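PDB 3C7D: octopine dehydrogenase from Pecten maximus, which catalyses the NADH-dependent reductive condensation of L-arginine with pyruvate to D-octopine, the reverse of octopine dehydrogenation. Local coordinates for residues M138-T143 with A167-K172; A83-L88 with L111-P116. All blocks are in the same frame, centred on the assembly; numbering follows the deposited sequence.

Contact 1: residues M138-T143 with A167-K172; sequences MMSFET and AASLIK. With PYR (pyruvic acid), chain C.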
loop_
_atom_site.group_PDB
_atom_site.type_symbol
_atom_site.label_atom_id
_atom_site.label_comp_id
_atom_site.label_asym_id
_atom_site.label_seq_id
_atom_site.Cartn_x
_atom_site.Cartn_y
_atom_site.Cartn_z
ATOM N N MET A 138 2.216 -4.279 -14.056
ATOM C CA MET A 138 2.096 -3.623 -12.754
ATOM C C MET A 138 1.233 -4.434 -11.787
ATOM O O MET A 138 0.071 -4.728 -12.078
ATOM C CB MET A 138 1.524 -2.218 -12.923
ATOM C CG MET A 138 2.429 -1.278 -13.685
ATOM S SD MET A 138 1.599 0.253 -14.133
ATOM C CE MET A 138 0.574 -0.292 -15.500
ATOM N N MET A 139 1.810 -4.777 -10.634
ATOM C CA MET A 139 1.162 -5.653 -9.651
ATOM C C MET A 139 1.024 -4.985 -8.276
ATOM O O MET A 139 2.019 -4.590 -7.668
ATOM C CB MET A 139 1.950 -6.962 -9.531
ATOM C CG MET A 139 1.154 -8.136 -8.993
ATOM S SD MET A 139 2.175 -9.604 -8.829
ATOM C CE MET A 139 0.929 -10.869 -8.627
ATOM N N SER A 140 -0.209 -4.873 -7.788
ATOM C CA SER A 140 -0.480 -4.192 -6.519
ATOM C C SER A 140 -1.081 -5.109 -5.448
ATOM O O SER A 140 -2.214 -5.578 -5.587
ATOM C CB SER A 140 -1.393 -2.987 -6.751
ATOM O OG SER A 140 -0.727 -1.973 -7.481
ATOM N N PHE A 141 -0.316 -5.347 -4.382
ATOM C CA PHE A 141 -0.757 -6.173 -3.250
ATOM C C PHE A 141 -1.484 -5.331 -2.215
ATOM O O PHE A 141 -1.110 -4.182 -1.978
ATOM C CB PHE A 141 0.433 -6.878 -2.600
ATOM C CG PHE A 141 0.873 -8.117 -3.327
ATOM C CD1 PHE A 141 1.682 -8.029 -4.457
ATOM C CD2 PHE A 141 0.482 -9.374 -2.876
ATOM C CE1 PHE A 141 2.087 -9.174 -5.131
ATOM C CE2 PHE A 141 0.883 -10.525 -3.541
ATOM C CZ PHE A 141 1.686 -10.426 -4.671
ATOM N N GLU A 142 -2.512 -5.910 -1.595
ATOM C CA GLU A 142 -3.398 -5.161 -0.694
ATOM C C GLU A 142 -2.722 -4.622 0.564
ATOM O O GLU A 142 -3.091 -3.557 1.062
ATOM C CB GLU A 142 -4.661 -5.960 -0.338
ATOM C CG GLU A 142 -4.423 -7.372 0.189
ATOM C CD GLU A 142 -5.714 -8.145 0.421
ATOM O OE1 GLU A 142 -6.772 -7.518 0.645
ATOM O OE2 GLU A 142 -5.668 -9.392 0.386
ATOM N N THR A 143 -1.739 -5.368 1.068
ATOM C CA THR A 143 -0.959 -4.977 2.247
ATOM C C THR A 143 0.396 -5.698 2.254
ATOM O O THR A 143 0.733 -6.402 1.298
ATOM C CB THR A 143 -1.742 -5.232 3.574
ATOM O OG1 THR A 143 -1.037 -4.649 4.675
ATOM C CG2 THR A 143 -1.957 -6.721 3.831
ATOM N N ALA A 167 -4.369 -10.898 -1.527
ATOM C CA ALA A 167 -4.799 -10.603 -2.888
ATOM C C ALA A 167 -3.898 -9.576 -3.568
ATOM O O ALA A 167 -3.382 -8.663 -2.922
ATOM C CB ALA A 167 -6.242 -10.131 -2.892
ATOM N N ALA A 168 -3.719 -9.743 -4.876
ATOM C CA ALA A 168 -2.938 -8.817 -5.694
ATOM C C ALA A 168 -3.615 -8.564 -7.036
ATOM O O ALA A 168 -4.120 -9.492 -7.667
ATOM C CB ALA A 168 -1.537 -9.353 -5.907
ATOM N N SER A 169 -3.622 -7.305 -7.466
ATOM C CA SER A 169 -4.157 -6.951 -8.780
ATOM C C SER A 169 -3.042 -6.909 -9.823
ATOM O O SER A 169 -1.862 -6.959 -9.477
ATOM C CB SER A 169 -4.868 -5.606 -8.729
ATOM O OG SER A 169 -3.938 -4.549 -8.833
ATOM N N LEU A 170 -3.427 -6.805 -11.093
ATOM C CA LEU A 170 -2.480 -6.842 -12.208
ATOM C C LEU A 170 -2.997 -6.084 -13.428
ATOM O O LEU A 170 -4.146 -6.258 -13.841
ATOM C CB LEU A 170 -2.166 -8.295 -12.592
ATOM C CG LEU A 170 -1.277 -8.590 -13.805
ATOM C CD1 LEU A 170 0.205 -8.455 -13.465
ATOM C CD2 LEU A 170 -1.578 -9.981 -14.355
ATOM N N ILE A 171 -2.136 -5.233 -13.982
ATOM C CA ILE A 171 -2.342 -4.648 -15.303
ATOM C C ILE A 171 -1.289 -5.264 -16.222
ATOM O O ILE A 171 -0.095 -4.971 -16.101
ATOM C CB ILE A 171 -2.196 -3.104 -15.294
ATOM C CG1 ILE A 171 -3.261 -2.464 -14.396
ATOM C CG2 ILE A 171 -2.272 -2.544 -16.722
ATOM C CD1 ILE A 171 -3.040 -0.980 -14.123
ATOM N N LYS A 172 -1.738 -6.138 -17.119
ATOM C CA LYS A 172 -0.843 -6.795 -18.066
ATOM C C LYS A 172 -0.347 -5.809 -19.104
ATOM O O LYS A 172 -1.120 -5.006 -19.631
ATOM C CB LYS A 172 -1.536 -7.972 -18.751
ATOM C CG LYS A 172 -1.242 -9.316 -18.114
ATOM C CD LYS A 172 -2.315 -10.344 -18.447
ATOM C CE LYS A 172 -2.226 -10.828 -19.889
ATOM N NZ LYS A 172 -3.295 -11.821 -20.195
HETATM C C PYR C . -2.840 -1.812 5.817
HETATM O O PYR C . -2.402 -2.233 4.629
HETATM O OXT PYR C . -1.913 -1.210 6.627
HETATM C CA PYR C . -4.215 -1.974 6.248
HETATM O O3 PYR C . -4.739 -0.980 7.053
HETATM C CB PYR C . -5.049 -3.235 5.875
#

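Contact 2: residues A83-L88 with L111-P116; sequences ADVVIL and LIVGLP. With NAD (nicotinamide-adenine-dinucleotide), chain B.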
loop_
_atom_site.group_PDB
_atom_site.type_symbol
_atom_site.label_atom_id
_atom_site.label_comp_id
_atom_site.label_asym_id
_atom_site.label_seq_id
_atom_site.Cartn_x
_atom_site.Cartn_y
_atom_site.Cartn_z
ATOM N N ALA A 83 16.698 -7.157 -14.368
ATOM C CA ALA A 83 15.739 -7.549 -13.337
ATOM C C ALA A 83 14.403 -7.975 -13.933
ATOM O O ALA A 83 13.748 -7.204 -14.644
ATOM C CB ALA A 83 15.542 -6.422 -12.317
ATOM N N ASP A 84 14.015 -9.213 -13.640
ATOM C CA ASP A 84 12.736 -9.756 -14.074
ATOM C C ASP A 84 11.595 -9.216 -13.215
ATOM O O ASP A 84 10.509 -8.933 -13.728
ATOM C CB ASP A 84 12.760 -11.286 -14.023
ATOM C CG ASP A 84 13.872 -11.886 -14.871
ATOM O OD1 ASP A 84 13.858 -11.694 -16.108
ATOM O OD2 ASP A 84 14.758 -12.558 -14.300
ATOM N N VAL A 85 11.848 -9.076 -11.912
ATOM C CA VAL A 85 10.835 -8.605 -10.961
ATOM C C VAL A 85 11.366 -7.451 -10.108
ATOM O O VAL A 85 12.404 -7.573 -9.458
ATOM C CB VAL A 85 10.326 -9.744 -10.027
ATOM C CG1 VAL A 85 9.023 -9.341 -9.353
ATOM C CG2 VAL A 85 10.132 -11.043 -10.795
ATOM N N VAL A 86 10.648 -6.331 -10.116
ATOM C CA VAL A 86 11.020 -5.167 -9.316
ATOM C C VAL A 86 9.941 -4.925 -8.264
ATOM O O VAL A 86 8.826 -4.501 -8.585
ATOM C CB VAL A 86 11.233 -3.896 -10.188
ATOM C CG1 VAL A 86 11.702 -2.729 -9.331
ATOM C CG2 VAL A 86 12.238 -4.163 -11.306
ATOM N N ILE A 87 10.281 -5.210 -7.009
ATOM C CA ILE A 87 9.316 -5.154 -5.915
ATOM C C ILE A 87 9.612 -3.990 -4.968
ATOM O O ILE A 87 10.684 -3.927 -4.354
ATOM C CB ILE A 87 9.255 -6.489 -5.120
ATOM C CG1 ILE A 87 9.117 -7.685 -6.069
ATOM C CG2 ILE A 87 8.098 -6.467 -4.128
ATOM C CD1 ILE A 87 9.336 -9.037 -5.412
ATOM N N LEU A 88 8.652 -3.075 -4.860
ATOM C CA LEU A 88 8.764 -1.929 -3.966
ATOM C C LEU A 88 8.124 -2.231 -2.619
ATOM O O LEU A 88 6.901 -2.378 -2.521
ATOM C CB LEU A 88 8.121 -0.683 -4.591
ATOM C CG LEU A 88 8.956 0.183 -5.540
ATOM C CD1 LEU A 88 9.532 -0.623 -6.693
ATOM C CD2 LEU A 88 8.120 1.335 -6.072
ATOM N N LEU A 111 8.368 -7.217 -14.297
ATOM C CA LEU A 111 7.176 -7.201 -13.465
ATOM C C LEU A 111 7.416 -6.243 -12.304
ATOM O O LEU A 111 8.295 -6.474 -11.468
ATOM C CB LEU A 111 6.852 -8.611 -12.957
ATOM C CG LEU A 111 5.697 -8.815 -11.971
ATOM C CD1 LEU A 111 4.342 -8.553 -12.618
ATOM C CD2 LEU A 111 5.757 -10.220 -11.416
ATOM N N ILE A 112 6.646 -5.160 -12.271
ATOM C CA ILE A 112 6.800 -4.137 -11.238
ATOM C C ILE A 112 5.724 -4.297 -10.160
ATOM O O ILE A 112 4.526 -4.184 -10.437
ATOM C CB ILE A 112 6.865 -2.704 -11.832
ATOM C CG1 ILE A 112 8.084 -2.587 -12.754
ATOM C CG2 ILE A 112 6.960 -1.667 -10.722
ATOM C CD1 ILE A 112 8.086 -1.380 -13.663
ATOM N N VAL A 113 6.176 -4.563 -8.938
ATOM C CA VAL A 113 5.295 -4.949 -7.841
ATOM C C VAL A 113 5.331 -3.937 -6.694
ATOM O O VAL A 113 6.396 -3.599 -6.182
ATOM C CB VAL A 113 5.649 -6.374 -7.303
ATOM C CG1 VAL A 113 4.733 -6.769 -6.153
ATOM C CG2 VAL A 113 5.574 -7.411 -8.416
ATOM N N GLY A 114 4.153 -3.451 -6.312
ATOM C CA GLY A 114 3.999 -2.666 -5.096
ATOM C C GLY A 114 3.600 -3.599 -3.972
ATOM O O GLY A 114 2.499 -4.153 -3.987
ATOM N N LEU A 115 4.493 -3.780 -3.002
ATOM C CA LEU A 115 4.258 -4.719 -1.905
ATOM C C LEU A 115 4.421 -4.095 -0.507
ATOM O O LEU A 115 5.402 -4.378 0.182
ATOM C CB LEU A 115 5.171 -5.948 -2.060
ATOM C CG LEU A 115 5.017 -7.128 -1.091
ATOM C CD1 LEU A 115 3.959 -8.098 -1.569
ATOM C CD2 LEU A 115 6.346 -7.833 -0.871
ATOM N N PRO A 116 3.505 -3.189 -0.106
ATOM C CA PRO A 116 2.558 -2.388 -0.889
ATOM C C PRO A 116 3.362 -1.234 -1.506
ATOM O O PRO A 116 4.503 -1.025 -1.068
ATOM C CB PRO A 116 1.580 -1.860 0.177
ATOM C CG PRO A 116 1.911 -2.588 1.443
ATOM C CD PRO A 116 3.354 -2.917 1.333
HETATM P PA NAD B . 9.440 1.020 7.101
HETATM O O1A NAD B . 8.967 2.212 7.841
HETATM O O2A NAD B . 10.096 0.052 8.005
HETATM O O5B NAD B . 10.467 1.468 5.946
HETATM C C5B NAD B . 11.355 2.549 6.105
HETATM C C4B NAD B . 12.148 2.669 4.812
HETATM O O4B NAD B . 11.621 3.684 3.977
HETATM C C3B NAD B . 13.601 3.039 5.039
HETATM O O3B NAD B . 14.386 1.892 5.245
HETATM C C2B NAD B . 13.964 3.746 3.752
HETATM O O2B NAD B . 14.426 2.818 2.796
HETATM C C1B NAD B . 12.654 4.350 3.275
HETATM N N9A NAD B . 12.639 5.796 3.583
HETATM C C8A NAD B . 12.282 6.368 4.782
HETATM N N7A NAD B . 12.402 7.709 4.677
HETATM C C5A NAD B . 12.828 8.008 3.431
HETATM C C6A NAD B . 13.113 9.220 2.807
HETATM N N6A NAD B . 13.334 10.287 3.572
HETATM N N1A NAD B . 13.546 9.227 1.489
HETATM C C2A NAD B . 13.700 8.039 0.799
HETATM N N3A NAD B . 13.414 6.839 1.433
HETATM C C4A NAD B . 12.985 6.818 2.727
HETATM O O3 NAD B . 8.193 0.358 6.308
HETATM P PN NAD B . 7.872 -1.228 6.302
HETATM O O1N NAD B . 7.746 -1.716 7.692
HETATM O O2N NAD B . 8.811 -1.917 5.386
HETATM O O5D NAD B . 6.390 -1.273 5.672
HETATM C C5D NAD B . 6.102 -0.790 4.379
HETATM C C4D NAD B . 4.590 -0.646 4.220
HETATM O O4D NAD B . 3.933 -1.816 4.675
HETATM C C3D NAD B . 4.038 0.524 5.021
HETATM O O3D NAD B . 3.264 1.330 4.165
HETATM C C2D NAD B . 3.166 -0.092 6.097
HETATM O O2D NAD B . 1.976 0.641 6.284
HETATM C C1D NAD B . 2.877 -1.490 5.563
HETATM N N1N NAD B . 2.754 -2.512 6.627
HETATM C C2N NAD B . 3.751 -2.697 7.553
HETATM C C3N NAD B . 3.628 -3.669 8.548
HETATM C C7N NAD B . 4.874 -4.221 9.181
HETATM O O7N NAD B . 4.745 -5.261 10.122
HETATM N N7N NAD B . 6.070 -3.733 8.844
HETATM C C4N NAD B . 2.471 -4.450 8.594
HETATM C C5N NAD B . 1.465 -4.267 7.651
HETATM C C6N NAD B . 1.622 -3.288 6.669
#

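Contact 1: residues M138-T143 with A167-K172
With CG anti to its carbonyl carbon (chi1 -81°), Phe141 lays its ring flat against Ala168, whose CB stands 3.4 Å from the ring centroid, almost on the ring normal: a CH-pi contact over the face. Glu142 takes the cramped first torsion, CG between backbone N and carbonyl carbon (chi1 52°), and its extended chain reaches across to the partner strand. There OE2 accepts the amide of Ala167 at 2.8 Å from N, met from above the carboxylate plane, while the amide N of Glu142 donates to Ala167 O at 3.2 Å. Were Glu142 cut back to an alanine, the Ala167 amide would probably lose this acceptor, leaving only the backbone bond between the two residues. Behind them, Ser140 with Ser169 and Met138 with Ile171 form hydrogen-bonded antiparallel pairs; Met138 bends at chi3 to put CE 3.8 Å from Ile171 CG2. Beyond the strand, Thr143 OG1 donates to pyruvate O at 2.8 Å, and His212, the active-site residue, also bonds the pyruvate. Helix 180-188 packs on the face of Met139, Phe141 and Leu170, Phe194 meets the Phe141 ring edge-to-face, and helices 121-129 and 200-206 pack on the face of Ser169 and Ile171, where Glu122 binds Ser140 OG.

Contact 2: residues A83-L88 with L111-P116
Ile87 and Val113 lie side by side at the apolar centre of this parallel strand pair, CG1 of Ile87 3.9 Å from CB of Val113; with helix 95-102 between them in sequence, the strands form a beta-alpha-beta unit of the Rossmann-type dinucleotide-binding fold. CG2 of Ile87 lies 3.6 Å from Leu115 CB, a position it owes to standing opposite the backbone N about the first torsion; the isoleucine thereby spans two residues of the partner. On the same face, Val85 CG1 approaches both Leu111 CD2, at 4.0 Å, and Val113 CG2; helix 180-188 packs over this layer. Val86, Leu88 and Ile112 project to the other face, against helix 95-102. Backbone bonds alternate across the strands: Val86 N and Leu88 N give to Leu111 O and Val113 O, while Val113 N gives to Val86 O, each N to O distance 2.7 Å. At the polar edge where the strands begin, Asp84 O receives Leu111 N in a nearly straight bond (176° at the hydrogen), and Asp84 OD2 takes the amide of Lys4. At the C-terminal edge Leu88 O accepts Leu115 N at 2.8 Å. The chain then turns through a cis peptide into Pro116, whose CD lies 3.6 Å from O4D of the NAD ribose.

Both contacts are buried and belong to one mixed sheet, in which strands 111-114 and 137-141 are neighbours: Met139 N and O probably bond to Ile112 O and Gly114 N, each at 2.8 Å between the named N and O atoms. Contact 2 is parallel and almost wholly aliphatic in its side chains; contact 1 continues the same sheet with an antiparallel partner and adds an aromatic ring, two serines and a carboxylate. Helix 180-188 packs on both, touching Met139 and Phe141 as well as Val85 and Leu111, and Phe141 packs on Leu115. The C-terminal ends of 138-143 and 111-116 converge on the ligand sites, where Thr143 and Pro116 touch each other.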